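Local coordinates for protein Ent-copalyl diphosphate synthase (Streptomyces platensis, PDB 5BP8) that is a mainly helical protein of the terpene-cyclase type, part of which belongs to the C-terminal domain family of squalene-hopene cyclases, at residues E295-A300 and D308-V313; T323-S328 and A370-A375; H331-G336 and G374-M379; D335-C340 and S350-I355. All coordinates share one frame; numbering follows the deposited sequence.

Contact 1 of 4, residues E295-A300 and D308-V313; sequences EGIAAA and DDTAAV
Asp309 meets the loop 295-300 at the peptide joining Ala298 and Ala299. Its CB lies 3.9 Å from Ala298 C. The carboxylate lies against Ala299, with OD2 3.7 Å from Ala299 CB. CG is anti to the carbonyl carbon (chi1 -72°), which brings the carboxylate to this residue. Asp309 OD2 also comes near Ala299 N, but at too poor an angle for a hydrogen bond.

Thr310 follows and makes the one hydrogen bond between the segments. Ile297 N donates to Thr310 OG1 at 2.9 Å, with an angle of 154° at the hydrogen. The same hydroxyl is bonded to the backbone O of Asp306, one turn earlier. It thus links the start of the helix to the loop. Thr310 CG2 packs against Gly296, 3.7 Å from its CA.

One turn on, Val313 adds the apolar part. Its CG2 touches Ile297 CG2 at 3.8 Å. That isoleucine branch also rests over the helix backbone, 3.7 Å from Thr310 CA. The methyl thus fits between Val313 and the main chain at Thr310.

Asp308 and Asp309, with Asp306, fit the DXDD motif of class II terpene cyclases. Asp306 OD2 accepts from Asp309 N, and Asp308 OD1 bonds His354 ND1. The contact is buried. It joins the loop after helix 282-291 to the first turns of helix 307-319. Helix 260-274 adds Phe262 and Trp266 beside Asp309, while helix 349-365 packs against Asp308 and Ala311.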
# COMPACT_ATOMS: atom_id res chain seq x y z
N GLU A 295 17.97 12.71 6.87
CA GLU A 295 17.47 12.41 5.53
C GLU A 295 15.98 12.04 5.54
O GLU A 295 15.40 11.80 4.47
CB GLU A 295 18.31 11.29 4.93
CG GLU A 295 19.80 11.63 4.84
CD GLU A 295 20.17 12.29 3.52
OE1 GLU A 295 19.70 13.41 3.24
OE2 GLU A 295 20.94 11.66 2.76
N GLY A 296 15.37 12.05 6.73
CA GLY A 296 13.96 11.67 6.92
C GLY A 296 13.84 10.24 7.42
O GLY A 296 14.67 9.75 8.19
N ILE A 297 12.76 9.58 6.99
CA ILE A 297 12.43 8.24 7.48
C ILE A 297 11.62 7.55 6.36
O ILE A 297 11.06 8.23 5.51
CB ILE A 297 11.62 8.31 8.79
CG1 ILE A 297 11.59 6.97 9.52
CG2 ILE A 297 10.18 8.79 8.55
CD1 ILE A 297 11.01 7.08 10.92
N ALA A 298 11.63 6.22 6.38
CA ALA A 298 10.86 5.39 5.45
C ALA A 298 9.64 4.82 6.14
O ALA A 298 9.39 5.04 7.32
CB ALA A 298 11.74 4.24 4.97
N ALA A 299 8.89 3.99 5.41
CA ALA A 299 7.74 3.31 6.00
C ALA A 299 8.18 2.28 7.06
O ALA A 299 7.40 1.93 7.97
CB ALA A 299 6.93 2.64 4.91
N ALA A 300 9.41 1.83 6.92
CA ALA A 300 10.02 0.86 7.83
C ALA A 300 11.54 0.80 7.61
O ALA A 300 12.03 1.19 6.55
CB ALA A 300 9.43 -0.52 7.62
N ASP A 308 6.64 11.56 2.30
CA ASP A 308 5.30 11.34 2.82
C ASP A 308 5.40 10.77 4.22
O ASP A 308 4.82 11.31 5.17
CB ASP A 308 4.49 10.45 1.89
CG ASP A 308 3.01 10.40 2.24
OD1 ASP A 308 2.43 11.45 2.64
OD2 ASP A 308 2.40 9.29 2.06
N ASP A 309 6.15 9.66 4.37
CA ASP A 309 6.37 9.09 5.66
C ASP A 309 7.10 10.07 6.59
O ASP A 309 6.75 10.16 7.78
CB ASP A 309 7.17 7.79 5.54
CG ASP A 309 6.34 6.67 4.97
OD1 ASP A 309 5.31 6.36 5.59
OD2 ASP A 309 6.69 6.14 3.89
N THR A 310 8.06 10.81 6.05
CA THR A 310 8.83 11.77 6.86
C THR A 310 7.88 12.84 7.42
O THR A 310 7.90 13.12 8.62
CB THR A 310 9.97 12.41 6.05
OG1 THR A 310 10.91 11.39 5.67
CG2 THR A 310 10.73 13.45 6.88
N ALA A 311 7.04 13.40 6.55
CA ALA A 311 6.08 14.45 6.95
C ALA A 311 5.08 13.91 7.97
O ALA A 311 4.83 14.54 8.99
CB ALA A 311 5.37 15.02 5.74
N ALA A 312 4.54 12.71 7.73
CA ALA A 312 3.59 12.13 8.67
C ALA A 312 4.21 11.90 10.04
O ALA A 312 3.56 12.06 11.07
CB ALA A 312 3.05 10.80 8.14
N VAL A 313 5.45 11.43 10.04
CA VAL A 313 6.15 11.12 11.27
C VAL A 313 6.48 12.40 12.04
O VAL A 313 6.27 12.45 13.26
CB VAL A 313 7.40 10.26 11.00
CG1 VAL A 313 8.33 10.25 12.21
CG2 VAL A 313 6.98 8.84 10.67

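Contact 2 of 4, residues T323-S328 and A370-A375; sequences THRPDS and AGRYGA
Asp327 and Arg372 form a two-pronged salt bridge between a loop and the first turn of helix 370-386, in an alpha/alpha-barrel domain like that of squalene-hopene cyclase. Extended to NE, with CG anti to the backbone N (chi1 -155°), Arg372 reaches across to grip the carboxylate side-on. Its NH2 donates to Asp327 OD2 at 2.9 Å, almost straight at 171° and in the guanidinium plane. Arg372 NE donates to the syn lone pair of Asp327 OD1 at 3.2 Å, though this oxygen is tilted from the guanidinium plane. Each carboxylate oxygen thus has its own arginine nitrogen.

Asp327 OD1 has a second donor in the Tyr373 hydroxyl. That bond is modelled at 2.4 Å, so short that its exact length is doubtful. The carboxylate oxygen lies at the edge of the tyrosine ring.

Arg325 stacks flat on Arg372. The two guanidinium centres are 3.8 Å apart and their planes differ by 16°. Arg325 NE has a salt bridge to Asp369, just before the helix, so each arginine has an acidic partner. These two carboxylates probably offset the like charges in the stack.

Pro326 covers one face of the Tyr373 ring in a CH-pi contact. Arg372 CB lies over the opposite face, so the ring is held between the loop and its own helix. His362 of helix 349-365 meets the same tyrosine with its ring nearly perpendicular. Leu314 and Leu359 lie against the proline. Pro326 CG sits 3.9 Å from the centroid of the Tyr373 ring, and Pro326 CD is 3.5 Å from Tyr373 CZ.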
# COMPACT_ATOMS: atom_id res chain seq x y z
N THR A 323 8.59 17.96 19.21
CA THR A 323 8.73 18.81 18.04
C THR A 323 10.15 18.81 17.50
O THR A 323 11.10 19.09 18.23
CB THR A 323 8.29 20.24 18.36
OG1 THR A 323 6.92 20.24 18.76
CG2 THR A 323 8.42 21.13 17.14
N HIS A 324 10.29 18.48 16.22
CA HIS A 324 11.59 18.50 15.55
C HIS A 324 11.45 19.40 14.36
O HIS A 324 10.46 19.30 13.63
CB HIS A 324 11.98 17.10 15.05
CG HIS A 324 12.16 16.11 16.14
ND1 HIS A 324 13.40 15.77 16.64
CD2 HIS A 324 11.26 15.41 16.86
CE1 HIS A 324 13.26 14.88 17.60
NE2 HIS A 324 11.97 14.64 17.76
N ARG A 325 12.46 20.24 14.12
CA ARG A 325 12.47 21.04 12.91
C ARG A 325 12.36 20.13 11.69
O ARG A 325 13.12 19.15 11.59
CB ARG A 325 13.75 21.85 12.79
CG ARG A 325 13.57 23.28 13.20
CD ARG A 325 14.87 24.03 13.00
NE ARG A 325 14.69 25.44 13.33
CZ ARG A 325 15.68 26.31 13.42
NH1 ARG A 325 16.93 25.94 13.17
NH2 ARG A 325 15.40 27.58 13.73
N PRO A 326 11.43 20.44 10.78
CA PRO A 326 11.20 19.56 9.62
C PRO A 326 12.17 19.83 8.47
O PRO A 326 11.77 19.82 7.31
CB PRO A 326 9.76 19.89 9.23
CG PRO A 326 9.64 21.36 9.56
CD PRO A 326 10.44 21.53 10.83
N ASP A 327 13.45 20.02 8.78
CA ASP A 327 14.42 20.34 7.76
C ASP A 327 14.67 19.21 6.78
O ASP A 327 14.98 19.48 5.63
CB ASP A 327 15.73 20.80 8.39
CG ASP A 327 15.60 22.18 9.05
OD1 ASP A 327 14.78 23.01 8.60
OD2 ASP A 327 16.35 22.43 10.01
N SER A 328 14.53 17.95 7.21
CA SER A 328 14.71 16.81 6.32
C SER A 328 13.76 16.85 5.12
O SER A 328 14.07 16.25 4.10
CB SER A 328 14.52 15.47 7.06
OG SER A 328 13.26 15.41 7.72
N ALA A 370 8.40 30.57 11.64
CA ALA A 370 7.43 30.91 10.60
C ALA A 370 8.09 31.37 9.30
O ALA A 370 7.59 31.06 8.22
CB ALA A 370 6.43 31.95 11.09
N GLY A 371 9.21 32.08 9.39
CA GLY A 371 9.93 32.51 8.18
C GLY A 371 10.67 31.37 7.49
O GLY A 371 10.82 31.36 6.27
N ARG A 372 11.14 30.41 8.27
CA ARG A 372 11.88 29.29 7.74
C ARG A 372 11.05 28.46 6.72
O ARG A 372 11.58 27.99 5.72
CB ARG A 372 12.29 28.40 8.90
CG ARG A 372 13.51 27.55 8.67
CD ARG A 372 13.96 26.99 10.01
NE ARG A 372 14.99 25.98 9.87
CZ ARG A 372 16.28 26.22 9.63
NH1 ARG A 372 16.74 27.47 9.49
NH2 ARG A 372 17.12 25.20 9.53
N TYR A 373 9.74 28.32 6.98
CA TYR A 373 8.89 27.42 6.16
C TYR A 373 7.66 28.10 5.56
O TYR A 373 6.92 27.49 4.76
CB TYR A 373 8.46 26.21 6.99
CG TYR A 373 9.61 25.55 7.72
CD1 TYR A 373 10.59 24.84 7.03
CD2 TYR A 373 9.72 25.63 9.11
CE1 TYR A 373 11.64 24.23 7.70
CE2 TYR A 373 10.76 25.03 9.78
CZ TYR A 373 11.71 24.33 9.07
OH TYR A 373 12.76 23.75 9.77
N GLY A 374 7.45 29.37 5.91
CA GLY A 374 6.21 30.06 5.61
C GLY A 374 5.91 30.04 4.14
O GLY A 374 4.80 29.72 3.74
N ALA A 375 6.93 30.34 3.34
CA ALA A 375 6.83 30.30 1.88
C ALA A 375 6.44 28.96 1.32
O ALA A 375 5.61 28.87 0.42
CB ALA A 375 8.16 30.66 1.27

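Contact 3 of 4, residues H331-G336 and G374-M379; sequences HFRRDG and GAEIRM
Gly336 and Met379 bring the two backbones closest, their CA atoms 6.2 Å apart, while Arg333 and Glu376 stand wider at 8.5 Å between CA atoms. The wider gap is bridged by charge. Arg333 NH2 donates to Glu376 OE2 at 3.1 Å, with an angle of 155° at the hydrogen. The oxygen lies at the guanidinium edge, close to its plane, and is met on its anti side, 28° out of the carboxylate plane. A weak bond from Arg333 NE reaches the same oxygen at 3.4 Å. Both side chains bend on the way: Arg333 at chi2 and chi3, Glu376 at chi2.

At the narrow end, selenomethionine Met379 lies along Gly336. Its CG is anti to the backbone N (chi1 -173°) and the chain beyond is extended. Met379 SE comes 3.9 Å from Gly336 C, and Met379 CG lies 3.6 Å from Gly336 O. The modelled position of the terminal methyl is doubtful, as it crowds the glycine N.

Arg334 turns back into its own segment. Its NH1 donates to two carbonyls, His331 O at 3.0 Å and Arg333 O at 2.7 Å, and its NH2 bonds Gly342 O.

This is a surface contact. It joins the loop between helices 307-319 and 349-365 to helix 370-386. Phe338 touches Arg333 and Glu376, and helix 349-365 packs against Glu376 through Leu359.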
# COMPACT_ATOMS: atom_id res chain seq x y z
N HIS A 331 15.03 18.60 1.45
CA HIS A 331 15.71 17.79 0.44
C HIS A 331 14.78 17.50 -0.73
O HIS A 331 15.23 17.26 -1.85
CB HIS A 331 16.13 16.40 0.98
CG HIS A 331 17.16 16.43 2.06
ND1 HIS A 331 18.42 16.98 1.89
CD2 HIS A 331 17.14 15.93 3.32
CE1 HIS A 331 19.11 16.84 3.01
NE2 HIS A 331 18.36 16.21 3.89
N PHE A 332 13.48 17.43 -0.44
CA PHE A 332 12.47 17.03 -1.42
C PHE A 332 11.76 18.22 -2.08
O PHE A 332 10.79 18.05 -2.85
CB PHE A 332 11.42 16.14 -0.73
CG PHE A 332 11.98 14.90 -0.12
CD1 PHE A 332 12.06 13.71 -0.85
CD2 PHE A 332 12.42 14.90 1.20
CE1 PHE A 332 12.56 12.56 -0.27
CE2 PHE A 332 12.93 13.74 1.78
CZ PHE A 332 13.01 12.58 1.05
N ARG A 333 12.23 19.45 -1.79
CA ARG A 333 11.63 20.63 -2.40
C ARG A 333 11.93 20.65 -3.90
O ARG A 333 13.05 20.41 -4.31
CB ARG A 333 12.15 21.92 -1.73
CG ARG A 333 11.46 23.19 -2.22
CD ARG A 333 12.41 24.38 -2.25
NE ARG A 333 12.68 24.91 -0.91
CZ ARG A 333 13.87 24.90 -0.28
NH1 ARG A 333 14.96 24.39 -0.85
NH2 ARG A 333 13.96 25.43 0.94
N ARG A 334 10.91 20.93 -4.70
CA ARG A 334 11.06 21.06 -6.14
C ARG A 334 10.43 22.39 -6.55
O ARG A 334 10.06 23.19 -5.68
CB ARG A 334 10.40 19.88 -6.86
CG ARG A 334 10.95 18.51 -6.41
CD ARG A 334 12.41 18.34 -6.83
NE ARG A 334 13.00 17.07 -6.41
CZ ARG A 334 13.79 16.90 -5.35
NH1 ARG A 334 14.11 17.90 -4.55
NH2 ARG A 334 14.26 15.69 -5.07
N ASP A 335 10.30 22.62 -7.85
CA ASP A 335 9.72 23.88 -8.37
C ASP A 335 8.18 23.88 -8.34
O ASP A 335 7.54 23.41 -9.26
CB ASP A 335 10.21 24.14 -9.79
CG ASP A 335 9.85 25.54 -10.30
OD1 ASP A 335 9.58 26.44 -9.48
OD2 ASP A 335 9.83 25.73 -11.53
N GLY A 336 7.63 24.42 -7.27
CA GLY A 336 6.19 24.57 -7.07
C GLY A 336 5.53 23.57 -6.13
O GLY A 336 4.34 23.69 -5.81
N GLY A 374 7.45 29.37 5.91
CA GLY A 374 6.21 30.06 5.61
C GLY A 374 5.91 30.04 4.14
O GLY A 374 4.80 29.72 3.74
N ALA A 375 6.93 30.34 3.34
CA ALA A 375 6.83 30.30 1.88
C ALA A 375 6.44 28.96 1.32
O ALA A 375 5.61 28.87 0.42
CB ALA A 375 8.16 30.66 1.27
N GLU A 376 7.13 27.92 1.79
CA GLU A 376 6.88 26.56 1.30
C GLU A 376 5.44 26.18 1.57
O GLU A 376 4.80 25.56 0.72
CB GLU A 376 7.87 25.57 1.92
CG GLU A 376 9.28 25.64 1.33
CD GLU A 376 10.15 26.78 1.89
OE1 GLU A 376 9.70 27.55 2.76
OE2 GLU A 376 11.31 26.88 1.43
N ILE A 377 4.95 26.53 2.76
CA ILE A 377 3.57 26.32 3.16
C ILE A 377 2.56 26.91 2.17
O ILE A 377 1.59 26.26 1.77
CB ILE A 377 3.32 26.88 4.58
CG1 ILE A 377 4.05 26.04 5.63
CG2 ILE A 377 1.84 26.90 4.94
CD1 ILE A 377 3.96 26.61 7.04
N ARG A 378 2.80 28.13 1.73
CA ARG A 378 1.83 28.77 0.85
C ARG A 378 1.96 28.33 -0.61
O ARG A 378 0.98 28.28 -1.35
CB ARG A 378 1.86 30.29 1.06
CG ARG A 378 1.08 30.71 2.32
CD ARG A 378 1.81 31.78 3.15
NE ARG A 378 2.75 32.50 2.28
CZ ARG A 378 3.86 33.12 2.65
NH1 ARG A 378 4.23 33.22 3.94
NH2 ARG A 378 4.61 33.62 1.69
N MSE A 379 3.15 27.94 -1.04
CA MSE A 379 3.30 27.35 -2.36
C MSE A 379 2.76 25.93 -2.56
O MSE A 379 2.41 25.53 -3.70
CB MSE A 379 4.76 27.17 -2.56
CG MSE A 379 5.17 26.72 -3.96
SE MSE A 379 6.82 25.99 -3.34
CE MSE A 379 8.10 25.52 -4.71

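Contact 4 of 4, residues D335-C340 and S350-I355; sequences DGYFSC and STNAHI
Asn352 pairs its side-chain amide with both polar backbone atoms of Phe338. Phe338 N donates to Asn352 OD1 at 2.8 Å, with an angle of 160° at the hydrogen. In return, Asn352 ND2 donates to Phe338 O at 3.0 Å, although this oxygen lies tilted from the amide plane. Both acceptors are met in the carbonyl plane, on a lone pair. Asn352 CG is anti to the carbonyl carbon (chi1 -80°), which points the amide at Phe338. The two bonds tie an extended loop to helix 349-365, part of the alpha/alpha barrel of a squalene-hopene cyclase-type domain. They also limit rotation of the amide. ND2 also donates to Ser348 O, so both ends of this buried amide are satisfied.

Thr351 and Cys340 meet one step along. Thr351 OG1 is bonded to Ser348 OG. The same oxygen lies 3.4 Å from Cys340 SG. The methyl Thr351 CG2 packs 3.9 Å from Cys340 CB.

Around these polar groups the contact is apolar. Ile355 lies one turn on from Thr351 and covers one face of the Phe338 ring. Its CG2 stands 4.1 Å from the ring centroid, almost on the ring normal, in a CH-pi contact. The phenyl ring also touches Ile380 of helix 370-386. Ile355 reaches Ile380 as well, and Ala311 of helix 307-319. Tyr337 touches the asparagine through its CB, and its ring meets Trp383 with the planes about 20° apart. The tightest apolar approach is made by the other branch of the isoleucine: Ile355 CD1 lies 3.5 Å from Phe338 CB.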
# COMPACT_ATOMS: atom_id res chain seq x y z
N ASP A 335 10.30 22.62 -7.85
CA ASP A 335 9.72 23.88 -8.37
C ASP A 335 8.18 23.88 -8.34
O ASP A 335 7.54 23.41 -9.26
CB ASP A 335 10.21 24.14 -9.79
CG ASP A 335 9.85 25.54 -10.30
OD1 ASP A 335 9.58 26.44 -9.48
OD2 ASP A 335 9.83 25.73 -11.53
N GLY A 336 7.63 24.42 -7.27
CA GLY A 336 6.19 24.57 -7.07
C GLY A 336 5.53 23.57 -6.13
O GLY A 336 4.34 23.69 -5.81
N TYR A 337 6.30 22.58 -5.66
CA TYR A 337 5.73 21.44 -4.92
C TYR A 337 6.88 20.60 -4.35
O TYR A 337 8.04 20.91 -4.59
CB TYR A 337 4.85 20.59 -5.86
CG TYR A 337 5.68 19.79 -6.83
CD1 TYR A 337 6.28 20.40 -7.92
CD2 TYR A 337 5.94 18.43 -6.61
CE1 TYR A 337 7.11 19.68 -8.76
CE2 TYR A 337 6.77 17.72 -7.45
CZ TYR A 337 7.34 18.35 -8.53
OH TYR A 337 8.17 17.66 -9.39
N PHE A 338 6.56 19.53 -3.63
CA PHE A 338 7.56 18.64 -3.08
C PHE A 338 7.46 17.26 -3.71
O PHE A 338 6.36 16.77 -3.94
CB PHE A 338 7.37 18.50 -1.57
CG PHE A 338 7.89 19.67 -0.78
CD1 PHE A 338 7.25 20.91 -0.83
CD2 PHE A 338 9.02 19.53 0.01
CE1 PHE A 338 7.74 21.99 -0.12
CE2 PHE A 338 9.52 20.62 0.72
CZ PHE A 338 8.88 21.84 0.65
N SER A 339 8.60 16.64 -3.97
CA SER A 339 8.59 15.25 -4.43
C SER A 339 8.46 14.30 -3.25
O SER A 339 8.71 14.69 -2.11
CB SER A 339 9.86 14.90 -5.20
OG SER A 339 10.98 14.97 -4.35
N CYS A 340 8.06 13.06 -3.52
CA CYS A 340 7.89 12.06 -2.46
C CYS A 340 9.18 11.27 -2.27
O CYS A 340 9.70 11.13 -1.14
CB CYS A 340 6.71 11.12 -2.77
SG CYS A 340 6.37 9.98 -1.41
N SER A 350 -1.23 13.50 -2.02
CA SER A 350 -1.33 13.16 -0.59
C SER A 350 -0.01 13.51 0.12
O SER A 350 -0.03 13.95 1.27
CB SER A 350 -1.71 11.68 -0.36
OG SER A 350 -0.63 10.83 -0.66
N THR A 351 1.12 13.31 -0.54
CA THR A 351 2.42 13.65 0.03
C THR A 351 2.52 15.16 0.32
O THR A 351 2.92 15.58 1.40
CB THR A 351 3.55 13.19 -0.89
OG1 THR A 351 3.50 11.76 -1.04
CG2 THR A 351 4.94 13.61 -0.37
N ASN A 352 2.13 15.96 -0.66
CA ASN A 352 2.15 17.41 -0.48
C ASN A 352 1.19 17.87 0.60
O ASN A 352 1.55 18.75 1.40
CB ASN A 352 1.92 18.12 -1.81
CG ASN A 352 3.18 18.19 -2.64
OD1 ASN A 352 3.94 19.19 -2.58
ND2 ASN A 352 3.46 17.13 -3.38
N ALA A 353 -0.00 17.27 0.66
CA ALA A 353 -0.90 17.48 1.81
C ALA A 353 -0.23 17.19 3.14
O ALA A 353 -0.34 18.00 4.09
CB ALA A 353 -2.18 16.65 1.67
N HIS A 354 0.47 16.05 3.26
CA HIS A 354 1.09 15.69 4.51
C HIS A 354 2.27 16.62 4.87
O HIS A 354 2.49 16.95 6.04
CB HIS A 354 1.46 14.18 4.51
CG HIS A 354 0.25 13.30 4.45
ND1 HIS A 354 0.25 12.05 3.86
CD2 HIS A 354 -1.01 13.50 4.90
CE1 HIS A 354 -0.96 11.53 3.94
NE2 HIS A 354 -1.75 12.39 4.56
N ILE A 355 2.97 17.09 3.85
CA ILE A 355 4.03 18.07 4.05
C ILE A 355 3.44 19.41 4.50
O ILE A 355 3.98 20.04 5.41
CB ILE A 355 4.90 18.22 2.79
CG1 ILE A 355 5.69 16.92 2.61
CG2 ILE A 355 5.93 19.34 2.95
CD1 ILE A 355 6.30 16.74 1.26

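Contacts 1 and 4 are buried, contact 2 is partly buried and contact 3 lies at the surface. Chemistry follows depth. Contacts 1 and 4 rest on hydrogen bonds between neutral groups and main-chain atoms, with aliphatic packing in both, a phenyl ring in contact 4 and an aspartate against the loop in contact 1. Contacts 2 and 3 use arginine salt bridges. They share Gly374 and Ala375 on helix 370-386. Contacts 3 and 4 share Asp335 and Gly336, and Phe332 O and Ser339 N, 2.8 Å apart, probably form a hydrogen bond between them. Contacts 1 and 4 lie on successive helices, with centres about 13 Å apart. Loop 320-348 supplies one segment each to contacts 2, 3 and 4.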